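Local structure of thiosulfate sulfurtransferase TUM1 (Saccharomyces cerevisiae, 3UTN) at residues V50-Y55 / P128-T133; I77-D82 / W132-M137; G229-T234 / I279-T284; E312-L315 / W321-E324. The protein transfers sulfur, accepting persulfide sulfur from NFS1 and passing it to UBA4 in the pathway that thiolates the wobble uridine of tRNAs. All blocks are in the same frame, centred on the assembly; numbering follows the deposited sequence.

Contact 1 of 4, residues V50-Y55 / P128-T133; sequences VDATWY and PRCAWT
Cys130 carries the apolar part of this buried contact, its thiol lying between helix 127-136 and the end of strand 47-51. SG stands 3.8 Å from CG1 of Val50, and the methyl of Ala52 lies beside both CB and SG of the cysteine. The spacing of the two CB atoms is too tight to be trusted, so only the general placement of Ala52 against Cys130 can be read from it. With its SG anti to the backbone N (chi1 170°), Cys130 turns its sulfur toward Val50. Val118 of strand 115-119 packs on both Ala52 and Cys130.

No hydrogen bond crosses between 50-55 and 128-133; some polar groups bond within their own segment and others to neighbouring residues, as Ala52 O does to Ser126 OG. As the strand ends, Asp51 OD1 accepts from the backbone N of Thr53 at 2.8 Å, which makes an Asx turn. On the helix, Arg129 O takes two donors from opposite faces of its carbonyl plane: Thr133 N at 2.7 Å and Thr133 OG1 at 2.6 Å.

The guanidinium of Arg129 reaches away from the strand. CZ3 of Trp132 sits 3.4 Å above its centre, and NH1 forms a salt bridge with Asp307 of the C-terminal rhodanese domain, so this helix also faces the domain interface.

Helix 127-136, which follows strand 115-119, thus packs across that strand onto neighbouring strand 47-51, a layering characteristic of the parallel alpha/beta rhodanese fold, here in the N-terminal domain, which lacks a catalytic cysteine.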
loop_
_atom_site.group_PDB
_atom_site.type_symbol
_atom_site.label_atom_id
_atom_site.label_comp_id
_atom_site.label_asym_id
_atom_site.label_seq_id
_atom_site.Cartn_x
_atom_site.Cartn_y
_atom_site.Cartn_z
ATOM N N VAL A 50 1.392 -1.594 13.654
ATOM C CA VAL A 50 2.355 -2.194 12.787
ATOM C C VAL A 50 2.986 -1.036 12.074
ATOM O O VAL A 50 2.361 -0.385 11.257
ATOM C CB VAL A 50 1.691 -3.149 11.793
ATOM C CG1 VAL A 50 2.733 -3.748 10.867
ATOM C CG2 VAL A 50 0.956 -4.248 12.539
ATOM N N ASP A 51 4.227 -0.770 12.429
ATOM C CA ASP A 51 5.002 0.209 11.732
ATOM C C ASP A 51 5.512 -0.458 10.468
ATOM O O ASP A 51 6.341 -1.365 10.510
ATOM C CB ASP A 51 6.144 0.690 12.610
ATOM C CG ASP A 51 6.966 1.762 11.951
ATOM O OD1 ASP A 51 6.635 2.159 10.817
ATOM O OD2 ASP A 51 7.946 2.203 12.571
ATOM N N ALA A 52 4.986 -0.004 9.341
ATOM C CA ALA A 52 5.360 -0.544 8.053
ATOM C C ALA A 52 6.242 0.453 7.347
ATOM O O ALA A 52 6.390 0.421 6.126
ATOM C CB ALA A 52 4.126 -0.831 7.235
ATOM N N THR A 53 6.838 1.337 8.130
ATOM C CA THR A 53 7.647 2.389 7.574
ATOM C C THR A 53 8.652 1.789 6.637
ATOM O O THR A 53 9.341 0.819 6.946
ATOM C CB THR A 53 8.352 3.211 8.645
ATOM O OG1 THR A 53 7.366 3.896 9.409
ATOM C CG2 THR A 53 9.260 4.231 8.011
ATOM N N TRP A 54 8.676 2.362 5.457
ATOM C CA TRP A 54 9.614 1.971 4.466
ATOM C C TRP A 54 9.915 3.238 3.756
ATOM O O TRP A 54 9.024 4.037 3.489
ATOM C CB TRP A 54 8.987 0.944 3.551
ATOM C CG TRP A 54 9.896 0.558 2.432
ATOM C CD1 TRP A 54 10.811 -0.485 2.402
ATOM C CD2 TRP A 54 10.021 1.222 1.144
ATOM N NE1 TRP A 54 11.470 -0.513 1.206
ATOM C CE2 TRP A 54 11.045 0.486 0.405
ATOM C CE3 TRP A 54 9.403 2.313 0.542
ATOM C CZ2 TRP A 54 11.423 0.844 -0.878
ATOM C CZ3 TRP A 54 9.792 2.661 -0.752
ATOM C CH2 TRP A 54 10.776 1.941 -1.445
ATOM N N TYR A 55 11.188 3.436 3.462
ATOM C CA TYR A 55 11.633 4.674 2.879
ATOM C C TYR A 55 12.194 4.422 1.511
ATOM O O TYR A 55 12.725 3.355 1.248
ATOM C CB TYR A 55 12.724 5.270 3.742
ATOM C CG TYR A 55 12.262 5.667 5.109
ATOM C CD1 TYR A 55 11.166 6.509 5.273
ATOM C CD2 TYR A 55 12.938 5.235 6.237
ATOM C CE1 TYR A 55 10.751 6.900 6.531
ATOM C CE2 TYR A 55 12.534 5.622 7.498
ATOM C CZ TYR A 55 11.444 6.455 7.634
ATOM O OH TYR A 55 11.035 6.833 8.873
ATOM N N PRO A 128 -0.096 1.520 3.625
ATOM C CA PRO A 128 -1.228 0.929 2.929
ATOM C C PRO A 128 -0.839 -0.410 2.341
ATOM O O PRO A 128 -1.577 -1.374 2.481
ATOM C CB PRO A 128 -1.530 1.941 1.822
ATOM C CG PRO A 128 -0.983 3.226 2.336
ATOM C CD PRO A 128 0.276 2.813 3.024
ATOM N N ARG A 129 0.326 -0.459 1.701
ATOM C CA ARG A 129 0.859 -1.696 1.171
ATOM C C ARG A 129 0.849 -2.756 2.251
ATOM O O ARG A 129 0.422 -3.883 2.028
ATOM C CB ARG A 129 2.292 -1.486 0.698
ATOM C CG ARG A 129 2.999 -2.776 0.355
ATOM C CD ARG A 129 2.529 -3.250 -0.999
ATOM N NE ARG A 129 3.007 -4.585 -1.292
ATOM C CZ ARG A 129 2.988 -5.122 -2.502
ATOM N NH1 ARG A 129 2.530 -4.423 -3.525
ATOM N NH2 ARG A 129 3.436 -6.353 -2.687
ATOM N N CYS A 130 1.332 -2.375 3.424
ATOM C CA CYS A 130 1.404 -3.283 4.538
ATOM C C CYS A 130 0.026 -3.688 5.043
ATOM O O CYS A 130 -0.249 -4.872 5.205
ATOM C CB CYS A 130 2.190 -2.657 5.665
ATOM S SG CYS A 130 2.047 -3.645 7.150
ATOM N N ALA A 131 -0.832 -2.706 5.302
ATOM C CA ALA A 131 -2.188 -2.988 5.766
ATOM C C ALA A 131 -2.847 -3.914 4.764
ATOM O O ALA A 131 -3.474 -4.911 5.115
ATOM C CB ALA A 131 -2.985 -1.704 5.901
ATOM N N TRP A 132 -2.660 -3.581 3.502
ATOM C CA TRP A 132 -3.222 -4.348 2.432
ATOM C C TRP A 132 -2.655 -5.735 2.404
ATOM O O TRP A 132 -3.399 -6.689 2.285
ATOM C CB TRP A 132 -2.968 -3.614 1.155
ATOM C CG TRP A 132 -3.294 -4.374 -0.071
ATOM C CD1 TRP A 132 -4.544 -4.599 -0.629
ATOM C CD2 TRP A 132 -2.349 -5.004 -0.966
ATOM N NE1 TRP A 132 -4.431 -5.319 -1.781
ATOM C CE2 TRP A 132 -3.140 -5.595 -2.041
ATOM C CE3 TRP A 132 -0.973 -5.147 -0.980
ATOM C CZ2 TRP A 132 -2.557 -6.290 -3.074
ATOM C CZ3 TRP A 132 -0.395 -5.846 -2.035
ATOM C CH2 TRP A 132 -1.172 -6.409 -3.050
ATOM N N THR A 133 -1.341 -5.851 2.547
ATOM C CA THR A 133 -0.684 -7.156 2.606
ATOM C C THR A 133 -1.255 -8.004 3.735
ATOM O O THR A 133 -1.609 -9.164 3.534
ATOM C CB THR A 133 0.828 -7.003 2.789
ATOM O OG1 THR A 133 1.344 -6.262 1.685
ATOM C CG2 THR A 133 1.514 -8.370 2.854
#

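Contact 2 of 4, residues I77-D82 / W132-M137; sequences IFFDID and WTLGVM
Phe79 reaches helix 127-136 with CE2 and CZ of its ring, both met obliquely, touching the side chains of two consecutive residues, Thr133 and Leu134. All of this is apolar. CE2 lies 3.7 Å from CD2 of Leu134, with CD2 of the phenylalanine slightly farther from the same methyl at 4.1 Å; the ring and the leucine slide past each other in opposite directions. At the next corner, CZ approaches CG2 of Thr133 at 4.0 Å. With CG anti to the backbone N (chi1 -176°), the Phe79 side chain is extended from the chain toward the helix. Thr133 offers its methyl to the ring, while its hydroxyl is engaged by Arg129 O.

No hydrogen bond crosses between 77-82 and 132-137. Asp80 OD1 receives a weak bond from Asp82 N, 3.0 Å long and bent to 124°, and also a hydrogen bond from Ala83 N.

Around the contact, helix 98-107 adds Met105 against both Phe79 and Leu134, and Phe101 against the leucine. Val50 of strand 47-51 also packs on Phe79, placing the ring where the edge strand 77-78 ends, among strand 47-51 and helices 98-107 and 127-136.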
loop_
_atom_site.group_PDB
_atom_site.type_symbol
_atom_site.label_atom_id
_atom_site.label_comp_id
_atom_site.label_asym_id
_atom_site.label_seq_id
_atom_site.Cartn_x
_atom_site.Cartn_y
_atom_site.Cartn_z
ATOM N N ILE A 77 4.795 -3.435 16.200
ATOM C CA ILE A 77 5.768 -4.295 15.611
ATOM C C ILE A 77 6.212 -3.517 14.405
ATOM O O ILE A 77 5.535 -2.583 13.943
ATOM C CB ILE A 77 5.196 -5.646 15.176
ATOM C CG1 ILE A 77 4.070 -5.445 14.157
ATOM C CG2 ILE A 77 4.745 -6.427 16.395
ATOM C CD1 ILE A 77 3.559 -6.724 13.554
ATOM N N PHE A 78 7.369 -3.883 13.904
ATOM C CA PHE A 78 7.817 -3.328 12.680
ATOM C C PHE A 78 7.498 -4.338 11.605
ATOM O O PHE A 78 7.818 -5.512 11.735
ATOM C CB PHE A 78 9.304 -3.069 12.736
ATOM C CG PHE A 78 9.869 -2.627 11.441
ATOM C CD1 PHE A 78 9.567 -1.367 10.934
ATOM C CD2 PHE A 78 10.689 -3.473 10.711
ATOM C CE1 PHE A 78 10.083 -0.956 9.723
ATOM C CE2 PHE A 78 11.213 -3.060 9.501
ATOM C CZ PHE A 78 10.907 -1.804 9.008
ATOM N N PHE A 79 6.843 -3.871 10.557
ATOM C CA PHE A 79 6.548 -4.708 9.420
ATOM C C PHE A 79 7.544 -4.328 8.357
ATOM O O PHE A 79 7.484 -3.239 7.790
ATOM C CB PHE A 79 5.134 -4.455 8.931
ATOM C CG PHE A 79 4.708 -5.346 7.806
ATOM C CD1 PHE A 79 5.105 -5.080 6.503
ATOM C CD2 PHE A 79 3.887 -6.441 8.046
ATOM C CE1 PHE A 79 4.699 -5.891 5.457
ATOM C CE2 PHE A 79 3.476 -7.257 7.004
ATOM C CZ PHE A 79 3.880 -6.980 5.709
ATOM N N ASP A 80 8.466 -5.234 8.096
ATOM C CA ASP A 80 9.489 -4.981 7.124
ATOM C C ASP A 80 8.929 -5.212 5.734
ATOM O O ASP A 80 8.852 -6.342 5.259
ATOM C CB ASP A 80 10.697 -5.866 7.380
ATOM C CG ASP A 80 11.911 -5.394 6.637
ATOM O OD1 ASP A 80 11.746 -4.822 5.543
ATOM O OD2 ASP A 80 13.024 -5.590 7.145
ATOM N N ILE A 81 8.535 -4.115 5.100
ATOM C CA ILE A 81 8.003 -4.128 3.744
ATOM C C ILE A 81 8.922 -4.903 2.806
ATOM O O ILE A 81 8.456 -5.661 1.958
ATOM C CB ILE A 81 7.798 -2.674 3.241
ATOM C CG1 ILE A 81 6.572 -2.052 3.920
ATOM C CG2 ILE A 81 7.702 -2.598 1.725
ATOM C CD1 ILE A 81 5.254 -2.734 3.622
ATOM N N ASP A 82 10.225 -4.725 2.987
ATOM C CA ASP A 82 11.212 -5.383 2.141
ATOM C C ASP A 82 11.307 -6.868 2.421
ATOM O O ASP A 82 11.294 -7.670 1.495
ATOM C CB ASP A 82 12.580 -4.746 2.326
ATOM C CG ASP A 82 12.626 -3.341 1.818
ATOM O OD1 ASP A 82 11.975 -3.055 0.795
ATOM O OD2 ASP A 82 13.314 -2.518 2.442
ATOM N N TRP A 132 -2.660 -3.581 3.502
ATOM C CA TRP A 132 -3.222 -4.348 2.432
ATOM C C TRP A 132 -2.655 -5.735 2.404
ATOM O O TRP A 132 -3.399 -6.689 2.285
ATOM C CB TRP A 132 -2.968 -3.614 1.155
ATOM C CG TRP A 132 -3.294 -4.374 -0.071
ATOM C CD1 TRP A 132 -4.544 -4.599 -0.629
ATOM C CD2 TRP A 132 -2.349 -5.004 -0.966
ATOM N NE1 TRP A 132 -4.431 -5.319 -1.781
ATOM C CE2 TRP A 132 -3.140 -5.595 -2.041
ATOM C CE3 TRP A 132 -0.973 -5.147 -0.980
ATOM C CZ2 TRP A 132 -2.557 -6.290 -3.074
ATOM C CZ3 TRP A 132 -0.395 -5.846 -2.035
ATOM C CH2 TRP A 132 -1.172 -6.409 -3.050
ATOM N N THR A 133 -1.341 -5.851 2.547
ATOM C CA THR A 133 -0.684 -7.156 2.606
ATOM C C THR A 133 -1.255 -8.004 3.735
ATOM O O THR A 133 -1.609 -9.164 3.534
ATOM C CB THR A 133 0.828 -7.003 2.789
ATOM O OG1 THR A 133 1.344 -6.262 1.685
ATOM C CG2 THR A 133 1.514 -8.370 2.854
ATOM N N LEU A 134 -1.337 -7.414 4.919
ATOM C CA LEU A 134 -1.947 -8.071 6.061
ATOM C C LEU A 134 -3.354 -8.514 5.729
ATOM O O LEU A 134 -3.714 -9.664 5.944
ATOM C CB LEU A 134 -1.970 -7.130 7.258
ATOM C CG LEU A 134 -0.582 -6.758 7.763
ATOM C CD1 LEU A 134 -0.713 -5.644 8.778
ATOM C CD2 LEU A 134 0.113 -7.970 8.363
ATOM N N GLY A 135 -4.135 -7.587 5.186
ATOM C CA GLY A 135 -5.500 -7.867 4.770
ATOM C C GLY A 135 -5.550 -8.930 3.697
ATOM O O GLY A 135 -6.321 -9.875 3.802
ATOM N N VAL A 136 -4.718 -8.788 2.668
ATOM C CA VAL A 136 -4.717 -9.750 1.572
ATOM C C VAL A 136 -4.380 -11.123 2.113
ATOM O O VAL A 136 -4.971 -12.113 1.711
ATOM C CB VAL A 136 -3.747 -9.368 0.446
ATOM C CG1 VAL A 136 -3.603 -10.505 -0.555
ATOM C CG2 VAL A 136 -4.247 -8.130 -0.264
ATOM N N MET A 137 -3.452 -11.159 3.059
ATOM C CA MET A 137 -3.060 -12.400 3.679
ATOM C C MET A 137 -4.072 -12.866 4.706
ATOM O O MET A 137 -3.794 -13.761 5.494
ATOM C CB MET A 137 -1.679 -12.262 4.298
ATOM C CG MET A 137 -0.564 -12.275 3.274
ATOM S SD MET A 137 -0.754 -13.622 2.092
ATOM C CE MET A 137 -0.559 -15.065 3.135
#

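Contact 3 of 4, residues G229-T234 / I279-T284; sequences GHIPGT and ICSCGT
Ser281 OG, at the end of strand 278-281, has a hydrogen bond to Phe207 O and a weak one to Asp208 OD2, while two side chains of 229-234 border it. CD1 of Ile231 comes within 4.3 Å of OG, and CG2 of Thr234 lies 4.5 Å away. The meeting is loose, methyl groups facing a hydroxyl whose polar partners come from the adjacent strand 205-208.

The two methyls reach the serine from opposite ends of one type II turn, Ile231 to Thr234. Thr234 N closes it by donating to Ile231 O at 2.9 Å, with Pro232 and Gly233 at its corners. Gly233 adopts a positive phi of 98°, at which a side chain would press on the carbonyl O before it. Ile231 extends further into a setting made by Met191 and Val195 of helix 188-196 and by Trp310 and Trp313 of helix 309-317.

Directly after Ser281 comes Cys282, the residue that carries the persulfide intermediate, and its CB points away from 229-234. Its backbone N is hydrogen-bonded by Ser309 OG, and the O of Gly283 by Thr311 OG1, so residues of helix 309-317 pin the start of the active-site loop.

Chemically, the hold on the buried Ser281 hydroxyl comes from the carbonyl of Phe207 and, weakly, from the Asp208 carboxylate, both on strand 205-208. The turn only borders that hydroxyl with methyls, so one residue before the catalytic cysteine the polar grip is supplied by the neighbouring strand and the apolar cover by 229-234.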
loop_
_atom_site.group_PDB
_atom_site.type_symbol
_atom_site.label_atom_id
_atom_site.label_comp_id
_atom_site.label_asym_id
_atom_site.label_seq_id
_atom_site.Cartn_x
_atom_site.Cartn_y
_atom_site.Cartn_z
ATOM N N GLY A 229 7.107 5.746 -18.425
ATOM C CA GLY A 229 6.006 5.540 -19.335
ATOM C C GLY A 229 4.989 4.738 -18.574
ATOM O O GLY A 229 5.098 4.569 -17.360
ATOM N N HIS A 230 3.998 4.219 -19.273
ATOM C CA HIS A 230 2.944 3.535 -18.572
ATOM C C HIS A 230 2.415 2.386 -19.335
ATOM O O HIS A 230 2.718 2.197 -20.518
ATOM C CB HIS A 230 1.824 4.491 -18.242
ATOM C CG HIS A 230 1.201 5.119 -19.445
ATOM N ND1 HIS A 230 1.690 6.233 -20.009
ATOM C CD2 HIS A 230 0.090 4.753 -20.193
ATOM C CE1 HIS A 230 0.933 6.564 -21.062
ATOM N NE2 HIS A 230 -0.053 5.663 -21.165
ATOM N N ILE A 231 1.623 1.594 -18.632
ATOM C CA ILE A 231 0.979 0.462 -19.226
ATOM C C ILE A 231 -0.160 1.038 -20.038
ATOM O O ILE A 231 -0.955 1.818 -19.520
ATOM C CB ILE A 231 0.454 -0.494 -18.160
ATOM C CG1 ILE A 231 1.593 -0.924 -17.232
ATOM C CG2 ILE A 231 -0.190 -1.703 -18.809
ATOM C CD1 ILE A 231 1.120 -1.600 -15.974
ATOM N N PRO A 232 -0.213 0.698 -21.329
ATOM C CA PRO A 232 -1.310 1.167 -22.148
ATOM C C PRO A 232 -2.626 0.801 -21.481
ATOM O O PRO A 232 -2.800 -0.331 -21.019
ATOM C CB PRO A 232 -1.118 0.391 -23.449
ATOM C CG PRO A 232 0.358 0.179 -23.513
ATOM C CD PRO A 232 0.719 -0.145 -22.096
ATOM N N GLY A 233 -3.518 1.775 -21.387
ATOM C CA GLY A 233 -4.815 1.559 -20.787
ATOM C C GLY A 233 -4.863 2.022 -19.350
ATOM O O GLY A 233 -5.935 2.132 -18.771
ATOM N N THR A 234 -3.698 2.289 -18.769
ATOM C CA THR A 234 -3.656 2.829 -17.428
ATOM C C THR A 234 -3.761 4.336 -17.485
ATOM O O THR A 234 -3.646 4.955 -18.542
ATOM C CB THR A 234 -2.376 2.453 -16.658
ATOM O OG1 THR A 234 -1.235 2.935 -17.373
ATOM C CG2 THR A 234 -2.282 0.944 -16.468
ATOM N N ILE A 279 -7.739 -1.399 -11.417
ATOM C CA ILE A 279 -6.431 -1.924 -11.184
ATOM C C ILE A 279 -5.561 -0.754 -10.825
ATOM O O ILE A 279 -5.571 0.276 -11.490
ATOM C CB ILE A 279 -5.878 -2.663 -12.405
ATOM C CG1 ILE A 279 -6.729 -3.904 -12.669
ATOM C CG2 ILE A 279 -4.418 -3.020 -12.178
ATOM C CD1 ILE A 279 -6.482 -4.564 -14.003
ATOM N N CYS A 280 -4.853 -0.910 -9.725
ATOM C CA CYS A 280 -3.851 0.042 -9.356
ATOM C C CYS A 280 -2.509 -0.587 -9.537
ATOM O O CYS A 280 -2.309 -1.766 -9.268
ATOM C CB CYS A 280 -4.051 0.500 -7.927
ATOM S SG CYS A 280 -5.573 1.448 -7.817
ATOM N N SER A 281 -1.597 0.220 -10.030
ATOM C CA SER A 281 -0.237 -0.186 -10.193
ATOM C C SER A 281 0.566 1.040 -9.839
ATOM O O SER A 281 0.015 2.117 -9.619
ATOM C CB SER A 281 0.010 -0.589 -11.642
ATOM O OG SER A 281 -0.258 0.503 -12.504
ATOM N N CYS A 282 1.869 0.869 -9.758
ATOM C CA CYS A 282 2.764 2.000 -9.690
ATOM C C CYS A 282 4.045 1.469 -10.253
ATOM O O CYS A 282 4.015 0.712 -11.222
ATOM C CB CYS A 282 2.947 2.470 -8.255
ATOM S SG CYS A 282 3.281 1.117 -7.122
ATOM N N GLY A 283 5.163 1.838 -9.647
ATOM C CA GLY A 283 6.453 1.370 -10.104
ATOM C C GLY A 283 6.697 -0.027 -9.597
ATOM O O GLY A 283 7.203 -0.880 -10.323
ATOM N N THR A 284 6.293 -0.260 -8.351
ATOM C CA THR A 284 6.718 -1.436 -7.608
ATOM C C THR A 284 5.571 -2.126 -6.876
ATOM O O THR A 284 5.749 -3.210 -6.326
ATOM C CB THR A 284 7.797 -1.055 -6.571
ATOM O OG1 THR A 284 7.237 -0.152 -5.613
ATOM C CG2 THR A 284 8.982 -0.374 -7.236
#

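Contact 4 of 4, residues E312-L315 / W321-E324; sequences EWVL and WIAE
The indole of Trp313 points its N-H edge at Trp321 O, while Trp310 and Tyr188 meet the same ring. Trp313 belongs to helix 309-317, the last helix of the C-terminal rhodanese domain, and Trp321 to the tail that follows it. The bond from NE1 to the carbonyl O is short, 2.5 Å, and almost straight at 175°. The oxygen lies in the indole plane, although the donor itself stands 36° out of the plane of the carbonyl.

Beyond this bond the two tryptophans make an apolar contact: CZ2 of Trp313 is 3.6 Å from CB of Trp321. The ring of Trp321 leads away from there to an edge-to-face meeting with Phe192 of helix 188-196. Extension of Trp313 anti to its main-chain nitrogen (chi1 -179°) carries the indole out from the helix to the returning chain, and Val195 touches both tryptophans.

One residue further on in each segment, aliphatic side chains continue the seam. Ile322, which also rests on Pro227, brings CD1 to 3.8 Å from CG2 of Val314, with CG1 of the valine at 4.1 Å from the same methyl.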
loop_
_atom_site.group_PDB
_atom_site.type_symbol
_atom_site.label_atom_id
_atom_site.label_comp_id
_atom_site.label_asym_id
_atom_site.label_seq_id
_atom_site.Cartn_x
_atom_site.Cartn_y
_atom_site.Cartn_z
ATOM N N GLU A 312 7.769 -4.712 -13.167
ATOM C CA GLU A 312 7.541 -6.008 -13.754
ATOM C C GLU A 312 6.994 -5.837 -15.152
ATOM O O GLU A 312 7.387 -6.556 -16.065
ATOM C CB GLU A 312 6.568 -6.819 -12.927
ATOM C CG GLU A 312 6.377 -8.212 -13.474
ATOM C CD GLU A 312 5.082 -8.834 -13.036
ATOM O OE1 GLU A 312 4.041 -8.140 -13.054
ATOM O OE2 GLU A 312 5.108 -10.025 -12.688
ATOM N N TRP A 313 6.087 -4.879 -15.312
ATOM C CA TRP A 313 5.494 -4.624 -16.604
ATOM C C TRP A 313 6.546 -4.447 -17.653
ATOM O O TRP A 313 6.541 -5.139 -18.665
ATOM C CB TRP A 313 4.618 -3.388 -16.584
ATOM C CG TRP A 313 4.033 -3.196 -17.941
ATOM C CD1 TRP A 313 4.439 -2.315 -18.927
ATOM C CD2 TRP A 313 2.947 -3.968 -18.536
ATOM N NE1 TRP A 313 3.674 -2.460 -20.049
ATOM C CE2 TRP A 313 2.762 -3.439 -19.881
ATOM C CE3 TRP A 313 2.122 -4.994 -18.091
ATOM C CZ2 TRP A 313 1.789 -3.930 -20.731
ATOM C CZ3 TRP A 313 1.151 -5.485 -18.958
ATOM C CH2 TRP A 313 0.996 -4.966 -20.248
ATOM N N VAL A 314 7.448 -3.503 -17.414
ATOM C CA VAL A 314 8.525 -3.200 -18.342
ATOM C C VAL A 314 9.414 -4.408 -18.558
ATOM O O VAL A 314 9.668 -4.804 -19.699
ATOM C CB VAL A 314 9.370 -2.024 -17.843
ATOM C CG1 VAL A 314 10.680 -1.930 -18.612
ATOM C CG2 VAL A 314 8.576 -0.752 -18.001
ATOM N N LEU A 315 9.864 -4.998 -17.457
ATOM C CA LEU A 315 10.795 -6.118 -17.515
ATOM C C LEU A 315 10.225 -7.312 -18.259
ATOM O O LEU A 315 10.943 -7.991 -18.984
ATOM C CB LEU A 315 11.240 -6.523 -16.113
ATOM C CG LEU A 315 12.243 -5.563 -15.473
ATOM C CD1 LEU A 315 12.535 -5.950 -14.033
ATOM C CD2 LEU A 315 13.526 -5.500 -16.293
ATOM N N TRP A 321 5.513 -2.299 -24.984
ATOM C CA TRP A 321 4.338 -2.184 -24.144
ATOM C C TRP A 321 4.449 -1.053 -23.182
ATOM O O TRP A 321 3.821 -1.047 -22.127
ATOM C CB TRP A 321 4.120 -3.486 -23.425
ATOM C CG TRP A 321 3.738 -4.555 -24.396
ATOM C CD1 TRP A 321 4.508 -5.623 -24.834
ATOM C CD2 TRP A 321 2.476 -4.661 -25.122
ATOM N NE1 TRP A 321 3.813 -6.380 -25.741
ATOM C CE2 TRP A 321 2.588 -5.857 -25.959
ATOM C CE3 TRP A 321 1.302 -3.923 -25.149
ATOM C CZ2 TRP A 321 1.555 -6.277 -26.773
ATOM C CZ3 TRP A 321 0.267 -4.353 -25.981
ATOM C CH2 TRP A 321 0.393 -5.502 -26.774
ATOM N N ILE A 322 5.255 -0.076 -23.566
ATOM C CA ILE A 322 5.430 1.120 -22.790
ATOM C C ILE A 322 4.762 2.241 -23.549
ATOM O O ILE A 322 5.190 2.609 -24.643
ATOM C CB ILE A 322 6.921 1.428 -22.573
ATOM C CG1 ILE A 322 7.562 0.316 -21.740
ATOM C CG2 ILE A 322 7.097 2.802 -21.939
ATOM C CD1 ILE A 322 9.046 0.480 -21.528
ATOM N N ALA A 323 3.684 2.754 -22.977
ATOM C CA ALA A 323 3.026 3.912 -23.531
ATOM C C ALA A 323 3.627 5.153 -22.895
ATOM O O ALA A 323 3.982 5.150 -21.717
ATOM C CB ALA A 323 1.530 3.842 -23.294
ATOM N N GLU A 324 3.771 6.201 -23.693
ATOM C CA GLU A 324 4.266 7.473 -23.206
ATOM C C GLU A 324 3.119 8.454 -23.115
ATOM O O GLU A 324 2.014 8.179 -23.589
ATOM C CB GLU A 324 5.317 8.034 -24.155
ATOM C CG GLU A 324 6.692 7.421 -24.013
ATOM C CD GLU A 324 7.594 7.762 -25.185
ATOM O OE1 GLU A 324 7.070 8.125 -26.261
ATOM O OE2 GLU A 324 8.829 7.660 -25.034
#

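How the contacts relate
Along the chain, contact 1 opens at the end of strand 47-51; contact 2 opens at strand 77-78, inside the loop closed by contact 1, and closes a few residues later on the same helix 127-136, so the two cross, sharing Trp132 and Thr133. Their strands are neighbours in one parallel sheet, joined by backbone pairing of Asp51 with Ile77 and Phe79. Contacts 3 and 4 follow in series within the second rhodanese domain. Contact 3 ties the turn before strand 234-236 to the end of strand 278-281, just before Cys282, and contact 4 folds the C-terminal tail back on helix 309-317. These two meet where His230 pairs with Ala323 and Ile231 packs on Trp313. The pairs lie over 20 Å apart, centre to centre.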